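PDB 2YDT: Exo-1,5-alpha-l-arabinofuranobiosidase from Gibberella zeae, which probably hydrolyses the alpha-1,5-linked L-arabinofuranose backbone of arabinan from the chain end, releasing the disaccharide arabinofuranobiose. Local coordinates for residues 8-14 / 64-68; 321-327 / 339-345; 333-339 / 356-362. All blocks are in the same frame, centred on the assembly; numbering follows the deposited sequence.

Interaction 1. Residues 8-14 / 64-68; sequences GKTFSNV and DGGKT. With SO4 (sulfate ion), chain D.
The ring of F11 comes down on the glycine pair of a tight turn: its CZ lies 3.2 Å from the carbonyl O of G66, while the O of G65 meets the ring at its edge, close to its plane, 3.4 Å from CE2. An aromatic edge suits the G65 oxygen, because its C-H groups carry a slight positive charge. With chi1 at 57°, CG of F11 is wedged between backbone N and carbonyl carbon, and this directs the ring at the turn. K67 crosses the same ring, its CG 3.8 Å from F11 CD2, and then runs on fully extended. Its ammonium ends at the O of G8 in a hydrogen bond modelled with NZ only 2.5 Å away, a length that should be regarded as doubtful. V14 packs its CG1 methyl against the backbone O of K67 at 3.5 Å. Between the segments a water donates to both K9 O and G65 O, joining two carbonyls that could not bond to each other.

Behind this shell, D64 to K67 form a type I' turn, whose positive phi angles at G65 and G66 suit residues without a side chain. D64 braces the turn by receiving T68 N on OD1 and T68 OG1 on OD2, both from the syn side, and S62 OG binds G66 N. On the other segment a sulfate, probably from the crystallisation liquor, takes the N-H of K9 at O1 (2.9 Å) and T10 OG1 at O4 (2.8 Å). F11 and V14 also pair through their backbones with strand 354-360. The turn and the N-terminal segment are thus joined largely through carbonyl oxygens, one met by the lysine at an uncertain length and two bridged by water, a polar join that suits the surface.

Interaction 2. Residues 321-327 / 339-345; sequences TAYTRSL and IMGAGIL
Y323 offers one face of its ring to L345, whose CD2 sits 3.7 Å from the ring centroid and only 3° off the normal, a nearly ideal CH-pi contact. Tyrosine CG stands anti to the backbone N (chi1 -178°), and the leucine's branched end reaches back over the ring, CG coming 3.6 Å from Y323 CD1. Tyrosine suits the place because its ring gives L345 a flat face while its OH makes a weak hydrogen bond to the nitrogen of the bound iminosugar; L345 touches the neighbouring arabinofuranose. At the backbone of the same residue, Y323 N donates to G343 O, and a water lies within hydrogen-bonding distance of both Y323 O and G343 O. G343 has backbone angles that suit glycine, and A322 CB packs on its O at 3.5 Å.

Farther along, S326 and M340 form an antiparallel hydrogen-bonded pair, with S326 N to M340 O at 2.9 Å. R325 lays one face of its guanidinium on I339 CG2, which is 3.5 Å from NE. The bend at chi3 (62°) folds the guanidinium across this methyl, while NE bonds S293 OG and NH1 S298 O, with a weak bond from NH2 to E299 O. I339 also lies alongside L327, CG1 3.9 Å from L327 CD2, the two side chains pointing the same way. S326 OG is turned to A31 O on strand 28-35 of the neighbouring sheet. Apolar contact thus carries both ends: at one it braces two residues of the sugar pockets, and at the other it covers a buried arginine whose polar partners lie outside the hairpin.

Interaction 3. Residues 333-339 / 356-362; sequences DPDLLMI and ASVVRLS. With SO4 (sulfate ion), chain D.
L336 lays its CD2 methyl over the centre of the R360 guanidinium, 3.7 Å from CZ, covering one face of the cation with hydrocarbon and leaving the polar work to its edge. Along that edge the anions gather. D333 OD2 takes NH1 at 2.9 Å on its syn side and NH2 more weakly; D335 OD2 receives the same NH1 at 3.3 Å, from its anti side. The two carboxylates are turned 41° and 50° against the guanidinium plane, yet both oxygens lie close to that plane. NE and NH2 also donate to a sulfate, probably from the crystallisation liquor, NE reaching O2 at 2.8 Å. R360 runs extended from CG to NE, which carries the guanidinium against the L336 methyl, its edge toward these partners.

D335 does more than balance charge. With CG anti to its backbone N (chi1 -166°), its carboxylate faces the first turn of helix 361-364: OD1 takes S362 N at 2.7 Å and OD2 takes S362 OG at 2.6 Å, each by a syn lone pair, while its backbone O accepts L361 N. Aspartate, short and two-pronged, suits a place where a helix start and an arginine must both be served. D333 is fixed in turn by an Asx turn, its OD1 accepting D335 N.

From here strands 336-339 and 356-360 run antiparallel, bonded at L337-V359 and I339-S357. L336 and M338 pack against V358, with M338 CE 3.9 Å from V358 CG2, whereas on the face that bears L337, its CD2 meets L361 CD2 of the helix at 4.2 Å. Two acids around one arginine would probably keep all three charged, and D335 links their salt bridges to the start of the C-terminal helix.

All three contacts reach one four-stranded sheet, in the order 326-330, 336-341, 354-360, 11-17, one of six such sheets in what is consistent with a six-bladed beta-propeller; interaction 1 joins it to a turn of the next. The N-terminal strand completes it as an outer strand, closing the ring as in Velcro-type propellers. Interactions 2 and 3 are buried and share I339 on strand 336-341, whereas interaction 1 lies at the surface. Interaction 1 touches interaction 3 through backbone bonds between strands 11-17 and 354-360, and one sulfate bridges them. Interaction 2 contributes Y323 and L345 to the sugar pockets; salt bridges mark the end of interaction 3, and an ammonium, a water and carbonyls interaction 1.

Interaction 1. Residues 8-14 / 64-68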
loop_
_atom_site.group_PDB
_atom_site.type_symbol
_atom_site.label_atom_id
_atom_site.label_comp_id
_atom_site.label_asym_id
_atom_site.label_seq_id
_atom_site.Cartn_x
_atom_site.Cartn_y
_atom_site.Cartn_z
ATOM N N GLY A 8 12.004 -19.589 17.064
ATOM C CA GLY A 8 11.172 -18.365 17.223
ATOM C C GLY A 8 10.754 -17.754 15.887
ATOM O O GLY A 8 11.380 -17.984 14.852
ATOM N N LYS A 9 9.677 -16.988 15.919
ATOM C CA LYS A 9 9.146 -16.384 14.698
ATOM C C LYS A 9 9.413 -14.899 14.622
ATOM O O LYS A 9 9.306 -14.325 13.542
ATOM C CB LYS A 9 7.672 -16.685 14.586
ATOM C CG LYS A 9 7.489 -18.204 14.576
ATOM C CD LYS A 9 6.147 -18.688 14.261
ATOM C CE LYS A 9 6.215 -20.161 13.820
ATOM N NZ LYS A 9 6.743 -20.346 12.406
ATOM N N THR A 10 9.753 -14.278 15.741
ATOM C CA THR A 10 10.036 -12.846 15.745
ATOM C C THR A 10 11.491 -12.541 15.372
ATOM O O THR A 10 12.397 -13.374 15.535
ATOM C CB THR A 10 9.696 -12.183 17.076
ATOM O OG1 THR A 10 10.531 -12.711 18.122
ATOM C CG2 THR A 10 8.198 -12.396 17.472
ATOM N N PHE A 11 11.699 -11.329 14.857
ATOM C CA PHE A 11 13.026 -10.820 14.519
ATOM C C PHE A 11 12.964 -9.328 14.262
ATOM O O PHE A 11 11.881 -8.768 14.005
ATOM C CB PHE A 11 13.618 -11.530 13.319
ATOM C CG PHE A 11 12.765 -11.459 12.077
ATOM C CD1 PHE A 11 12.807 -10.341 11.233
ATOM C CD2 PHE A 11 11.958 -12.521 11.726
ATOM C CE1 PHE A 11 12.045 -10.312 10.065
ATOM C CE2 PHE A 11 11.174 -12.476 10.577
ATOM C CZ PHE A 11 11.224 -11.366 9.744
ATOM N N SER A 12 14.120 -8.668 14.356
ATOM C CA SER A 12 14.184 -7.220 14.217
ATOM C C SER A 12 15.200 -6.790 13.161
ATOM O O SER A 12 16.338 -7.254 13.144
ATOM C CB SER A 12 14.541 -6.565 15.541
ATOM O OG SER A 12 13.551 -6.856 16.530
ATOM N N ASN A 13 14.752 -5.952 12.232
ATOM C CA ASN A 13 15.649 -5.314 11.269
ATOM C C ASN A 13 16.441 -6.256 10.398
ATOM O O ASN A 13 17.648 -6.064 10.200
ATOM C CB ASN A 13 16.569 -4.358 12.021
ATOM C CG ASN A 13 15.794 -3.422 12.859
ATOM O OD1 ASN A 13 15.823 -3.497 14.108
ATOM N ND2 ASN A 13 15.043 -2.558 12.203
ATOM N N VAL A 14 15.787 -7.262 9.855
ATOM C CA VAL A 14 16.408 -8.131 8.905
ATOM C C VAL A 14 16.433 -7.445 7.520
ATOM O O VAL A 14 15.411 -7.019 7.010
ATOM C CB VAL A 14 15.665 -9.492 8.830
ATOM C CG1 VAL A 14 16.032 -10.304 7.562
ATOM C CG2 VAL A 14 15.930 -10.291 10.131
ATOM N N ASP A 64 10.823 -19.036 5.421
ATOM C CA ASP A 64 11.000 -19.131 6.873
ATOM C C ASP A 64 10.418 -17.962 7.626
ATOM O O ASP A 64 10.950 -17.510 8.628
ATOM C CB ASP A 64 12.479 -19.355 7.215
ATOM C CG ASP A 64 13.392 -18.288 6.654
ATOM O OD1 ASP A 64 12.875 -17.228 6.222
ATOM O OD2 ASP A 64 14.643 -18.500 6.675
ATOM N N GLY A 65 9.304 -17.439 7.128
ATOM C CA GLY A 65 8.570 -16.408 7.819
ATOM C C GLY A 65 9.231 -15.040 7.804
ATOM O O GLY A 65 8.948 -14.194 8.634
ATOM N N GLY A 66 10.138 -14.838 6.859
ATOM C CA GLY A 66 10.802 -13.563 6.718
ATOM C C GLY A 66 12.212 -13.455 7.245
ATOM O O GLY A 66 12.828 -12.396 7.149
ATOM N N LYS A 67 12.762 -14.551 7.764
ATOM C CA LYS A 67 14.148 -14.498 8.254
ATOM C C LYS A 67 15.185 -14.446 7.143
ATOM O O LYS A 67 16.202 -13.771 7.291
ATOM C CB LYS A 67 14.437 -15.702 9.161
ATOM C CG LYS A 67 13.642 -15.618 10.404
ATOM C CD LYS A 67 13.924 -16.798 11.319
ATOM C CE LYS A 67 13.116 -16.669 12.587
ATOM N NZ LYS A 67 13.422 -17.810 13.507
ATOM N N THR A 68 14.944 -15.171 6.039
ATOM C CA THR A 68 15.821 -15.130 4.901
ATOM C C THR A 68 15.026 -15.003 3.594
ATOM O O THR A 68 13.882 -15.475 3.487
ATOM C CB THR A 68 16.689 -16.390 4.814
ATOM O OG1 THR A 68 15.876 -17.554 4.630
ATOM C CG2 THR A 68 17.549 -16.488 6.102
HETATM S S SO4 D . 8.740 -16.011 19.204
HETATM O O1 SO4 D . 7.932 -16.711 18.226
HETATM O O2 SO4 D . 8.012 -14.961 19.867
HETATM O O3 SO4 D . 9.280 -17.038 20.096
HETATM O O4 SO4 D . 9.950 -15.444 18.610
HETATM O O HOH W 1 8.231 -15.250 11.167
#

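Interaction 2. Residues 321-327 / 339-345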
loop_
_atom_site.group_PDB
_atom_site.type_symbol
_atom_site.label_atom_id
_atom_site.label_comp_id
_atom_site.label_asym_id
_atom_site.label_seq_id
_atom_site.Cartn_x
_atom_site.Cartn_y
_atom_site.Cartn_z
ATOM N N THR A 321 11.147 4.196 10.836
ATOM C CA THR A 321 10.240 5.002 10.015
ATOM C C THR A 321 10.604 4.865 8.542
ATOM O O THR A 321 11.791 4.910 8.159
ATOM C CB THR A 321 10.322 6.441 10.418
ATOM O OG1 THR A 321 9.916 6.547 11.805
ATOM C CG2 THR A 321 9.445 7.327 9.525
ATOM N N ALA A 322 9.571 4.681 7.714
ATOM C CA ALA A 322 9.761 4.621 6.270
ATOM C C ALA A 322 8.515 5.141 5.550
ATOM O O ALA A 322 7.382 4.987 6.030
ATOM C CB ALA A 322 10.092 3.200 5.810
ATOM N N TYR A 323 8.727 5.710 4.369
ATOM C CA TYR A 323 7.636 6.072 3.478
ATOM C C TYR A 323 6.822 4.858 3.104
ATOM O O TYR A 323 7.369 3.807 2.713
ATOM C CB TYR A 323 8.204 6.727 2.222
ATOM C CG TYR A 323 7.174 7.210 1.225
ATOM C CD1 TYR A 323 6.361 8.314 1.497
ATOM C CD2 TYR A 323 7.046 6.593 -0.032
ATOM C CE1 TYR A 323 5.425 8.774 0.564
ATOM C CE2 TYR A 323 6.115 7.052 -0.962
ATOM C CZ TYR A 323 5.320 8.155 -0.664
ATOM O OH TYR A 323 4.446 8.630 -1.584
ATOM N N THR A 324 5.507 4.996 3.283
ATOM C CA THR A 324 4.533 3.920 3.031
ATOM C C THR A 324 4.990 2.560 3.606
ATOM O O THR A 324 4.821 1.490 3.021
ATOM C CB THR A 324 4.058 3.859 1.530
ATOM O OG1 THR A 324 2.873 3.059 1.439
ATOM C CG2 THR A 324 5.147 3.288 0.577
ATOM N N ARG A 325 5.507 2.599 4.829
ATOM C CA ARG A 325 5.849 1.391 5.557
ATOM C C ARG A 325 4.614 0.505 5.617
ATOM O O ARG A 325 3.514 1.010 5.921
ATOM C CB ARG A 325 6.405 1.772 6.944
ATOM C CG ARG A 325 7.148 0.648 7.646
ATOM C CD ARG A 325 7.633 1.058 9.054
ATOM N NE ARG A 325 6.499 1.380 9.913
ATOM C CZ ARG A 325 6.587 1.609 11.210
ATOM N NH1 ARG A 325 7.761 1.507 11.818
ATOM N NH2 ARG A 325 5.503 1.970 11.901
ATOM N N SER A 326 4.780 -0.780 5.312
ATOM C CA SER A 326 3.652 -1.682 5.145
ATOM C C SER A 326 3.592 -2.730 6.218
ATOM O O SER A 326 4.552 -2.918 7.002
ATOM C CB SER A 326 3.676 -2.337 3.760
ATOM O OG SER A 326 4.891 -2.948 3.488
ATOM N N LEU A 327 2.447 -3.407 6.274
ATOM C CA LEU A 327 2.148 -4.382 7.333
ATOM C C LEU A 327 1.566 -5.660 6.775
ATOM O O LEU A 327 0.916 -5.676 5.714
ATOM C CB LEU A 327 1.126 -3.773 8.301
ATOM C CG LEU A 327 1.430 -2.455 8.984
ATOM C CD1 LEU A 327 0.148 -1.862 9.726
ATOM C CD2 LEU A 327 2.595 -2.602 9.969
ATOM N N ILE A 339 6.378 -5.822 9.730
ATOM C CA ILE A 339 6.462 -4.418 9.420
ATOM C C ILE A 339 7.637 -4.274 8.446
ATOM O O ILE A 339 8.770 -4.688 8.758
ATOM C CB ILE A 339 6.718 -3.543 10.686
ATOM C CG1 ILE A 339 5.763 -3.978 11.805
ATOM C CG2 ILE A 339 6.613 -2.054 10.331
ATOM C CD1 ILE A 339 6.064 -3.353 13.166
ATOM N N MET A 340 7.371 -3.759 7.224
ATOM C CA MET A 340 8.331 -3.805 6.113
ATOM C C MET A 340 8.467 -2.413 5.536
ATOM O O MET A 340 7.478 -1.708 5.327
ATOM C CB MET A 340 7.834 -4.742 5.007
ATOM C CG MET A 340 8.838 -5.015 3.879
ATOM S SD MET A 340 7.961 -5.821 2.510
ATOM C CE MET A 340 9.325 -6.175 1.419
ATOM N N GLY A 341 9.706 -1.988 5.282
ATOM C CA GLY A 341 9.961 -0.687 4.701
ATOM C C GLY A 341 11.115 -0.651 3.746
ATOM O O GLY A 341 11.963 -1.576 3.728
ATOM N N ALA A 342 11.114 0.404 2.920
ATOM C CA ALA A 342 12.197 0.618 1.964
ATOM C C ALA A 342 12.727 2.036 2.040
ATOM O O ALA A 342 13.167 2.612 1.049
ATOM C CB ALA A 342 11.803 0.189 0.533
ATOM N N GLY A 343 12.731 2.613 3.234
ATOM C CA GLY A 343 13.410 3.861 3.424
ATOM C C GLY A 343 12.560 5.076 3.133
ATOM O O GLY A 343 11.311 5.008 3.087
ATOM N N ILE A 344 13.244 6.202 2.973
ATOM C CA ILE A 344 12.611 7.501 2.915
ATOM C C ILE A 344 12.573 8.102 1.517
ATOM O O ILE A 344 13.329 7.715 0.630
ATOM C CB ILE A 344 13.301 8.515 3.863
ATOM C CG1 ILE A 344 14.729 8.833 3.396
ATOM C CG2 ILE A 344 13.363 7.962 5.294
ATOM C CD1 ILE A 344 15.396 9.946 4.241
ATOM N N LEU A 345 11.668 9.056 1.334
ATOM C CA LEU A 345 11.577 9.810 0.099
ATOM C C LEU A 345 12.903 10.460 -0.271
ATOM O O LEU A 345 13.693 10.797 0.635
ATOM C CB LEU A 345 10.513 10.906 0.237
ATOM C CG LEU A 345 9.079 10.388 0.224
ATOM C CD1 LEU A 345 8.154 11.509 0.816
ATOM C CD2 LEU A 345 8.663 10.028 -1.186
HETATM O O HOH W 2 9.754 3.190 1.632
#

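Interaction 3. Residues 333-339 / 356-362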
loop_
_atom_site.group_PDB
_atom_site.type_symbol
_atom_site.label_atom_id
_atom_site.label_comp_id
_atom_site.label_asym_id
_atom_site.label_seq_id
_atom_site.Cartn_x
_atom_site.Cartn_y
_atom_site.Cartn_z
ATOM N N ASP A 333 -0.843 -17.444 12.765
ATOM C CA ASP A 333 -0.640 -16.858 14.092
ATOM C C ASP A 333 -0.936 -15.379 14.040
ATOM O O ASP A 333 -0.058 -14.554 13.793
ATOM C CB ASP A 333 0.757 -17.133 14.652
ATOM C CG ASP A 333 0.881 -16.710 16.143
ATOM O OD1 ASP A 333 -0.029 -16.007 16.672
ATOM O OD2 ASP A 333 1.893 -17.091 16.792
ATOM N N PRO A 334 -2.183 -15.026 14.285
ATOM C CA PRO A 334 -2.658 -13.651 14.256
ATOM C C PRO A 334 -1.926 -12.686 15.209
ATOM O O PRO A 334 -2.048 -11.482 15.054
ATOM C CB PRO A 334 -4.112 -13.791 14.681
ATOM C CG PRO A 334 -4.490 -15.166 14.281
ATOM C CD PRO A 334 -3.290 -15.979 14.515
ATOM N N ASP A 335 -1.196 -13.205 16.201
ATOM C CA ASP A 335 -0.376 -12.366 17.086
ATOM C C ASP A 335 0.852 -11.801 16.359
ATOM O O ASP A 335 1.358 -10.775 16.746
ATOM C CB ASP A 335 0.086 -13.215 18.281
ATOM C CG ASP A 335 0.649 -12.404 19.421
ATOM O OD1 ASP A 335 0.430 -11.188 19.547
ATOM O OD2 ASP A 335 1.325 -13.031 20.274
ATOM N N LEU A 336 1.296 -12.460 15.303
ATOM C CA LEU A 336 2.515 -12.034 14.593
ATOM C C LEU A 336 2.191 -10.927 13.581
ATOM O O LEU A 336 1.202 -11.030 12.811
ATOM C CB LEU A 336 3.158 -13.209 13.864
ATOM C CG LEU A 336 3.799 -14.301 14.745
ATOM C CD1 LEU A 336 4.319 -15.473 13.837
ATOM C CD2 LEU A 336 4.876 -13.694 15.616
ATOM N N LEU A 337 3.041 -9.911 13.559
ATOM C CA LEU A 337 2.876 -8.784 12.653
ATOM C C LEU A 337 4.221 -8.482 11.984
ATOM O O LEU A 337 5.201 -8.197 12.668
ATOM C CB LEU A 337 2.389 -7.560 13.414
ATOM C CG LEU A 337 2.227 -6.250 12.612
ATOM C CD1 LEU A 337 0.937 -6.273 11.732
ATOM C CD2 LEU A 337 2.202 -5.043 13.541
ATOM N N MET A 338 4.240 -8.501 10.642
ATOM C CA MET A 338 5.443 -8.046 9.906
ATOM C C MET A 338 5.288 -6.577 9.563
ATOM O O MET A 338 4.188 -6.130 9.163
ATOM C CB MET A 338 5.640 -8.874 8.625
ATOM C CG MET A 338 6.705 -8.317 7.705
ATOM S SD MET A 338 6.977 -9.405 6.245
ATOM C CE MET A 338 8.115 -10.414 7.002
ATOM N N ILE A 339 6.378 -5.822 9.730
ATOM C CA ILE A 339 6.462 -4.418 9.420
ATOM C C ILE A 339 7.637 -4.274 8.446
ATOM O O ILE A 339 8.770 -4.688 8.758
ATOM C CB ILE A 339 6.718 -3.543 10.686
ATOM C CG1 ILE A 339 5.763 -3.978 11.805
ATOM C CG2 ILE A 339 6.613 -2.054 10.331
ATOM C CD1 ILE A 339 6.064 -3.353 13.166
ATOM N N ALA A 356 12.755 -5.678 7.151
ATOM C CA ALA A 356 11.499 -5.984 7.855
ATOM C C ALA A 356 11.800 -6.446 9.268
ATOM O O ALA A 356 12.914 -6.898 9.563
ATOM C CB ALA A 356 10.695 -7.046 7.129
ATOM N N SER A 357 10.777 -6.347 10.106
ATOM C CA SER A 357 10.763 -6.957 11.434
ATOM C C SER A 357 9.462 -7.746 11.585
ATOM O O SER A 357 8.453 -7.397 10.976
ATOM C CB SER A 357 10.783 -5.864 12.499
ATOM O OG SER A 357 11.952 -5.067 12.463
ATOM N N VAL A 358 9.472 -8.791 12.428
ATOM C CA VAL A 358 8.253 -9.471 12.824
ATOM C C VAL A 358 8.189 -9.356 14.347
ATOM O O VAL A 358 9.144 -9.738 15.028
ATOM C CB VAL A 358 8.195 -10.923 12.376
ATOM C CG1 VAL A 358 7.035 -11.670 13.089
ATOM C CG2 VAL A 358 8.068 -10.994 10.858
ATOM N N VAL A 359 7.103 -8.795 14.828
ATOM C CA VAL A 359 6.836 -8.575 16.274
ATOM C C VAL A 359 5.576 -9.331 16.675
ATOM O O VAL A 359 4.801 -9.773 15.835
ATOM C CB VAL A 359 6.646 -7.108 16.600
ATOM C CG1 VAL A 359 7.875 -6.300 16.190
ATOM C CG2 VAL A 359 5.352 -6.530 15.946
ATOM N N ARG A 360 5.392 -9.545 17.984
ATOM C CA ARG A 360 4.159 -10.049 18.527
ATOM C C ARG A 360 3.373 -8.916 19.182
ATOM O O ARG A 360 3.892 -8.191 20.031
ATOM C CB ARG A 360 4.448 -11.135 19.619
ATOM C CG ARG A 360 4.725 -12.463 19.080
ATOM C CD ARG A 360 4.791 -13.556 20.189
ATOM N NE ARG A 360 5.199 -14.772 19.527
ATOM C CZ ARG A 360 4.388 -15.558 18.831
ATOM N NH1 ARG A 360 3.084 -15.337 18.802
ATOM N NH2 ARG A 360 4.878 -16.596 18.212
ATOM N N LEU A 361 2.095 -8.805 18.846
ATOM C CA LEU A 361 1.252 -7.762 19.365
ATOM C C LEU A 361 1.080 -7.984 20.879
ATOM O O LEU A 361 1.027 -7.002 21.620
ATOM C CB LEU A 361 -0.102 -7.764 18.662
ATOM C CG LEU A 361 -0.057 -7.262 17.226
ATOM C CD1 LEU A 361 -1.405 -7.564 16.527
ATOM C CD2 LEU A 361 0.319 -5.768 17.205
ATOM N N SER A 362 1.054 -9.258 21.287
ATOM C CA SER A 362 0.970 -9.616 22.730
ATOM C C SER A 362 2.140 -9.034 23.533
ATOM O O SER A 362 2.018 -8.803 24.749
ATOM C CB SER A 362 0.885 -11.130 22.915
ATOM O OG SER A 362 2.010 -11.833 22.454
HETATM S S SO4 D . 8.740 -16.011 19.204
HETATM O O1 SO4 D . 7.932 -16.711 18.226
HETATM O O2 SO4 D . 8.012 -14.961 19.867
HETATM O O3 SO4 D . 9.280 -17.038 20.096
HETATM O O4 SO4 D . 9.950 -15.444 18.610
#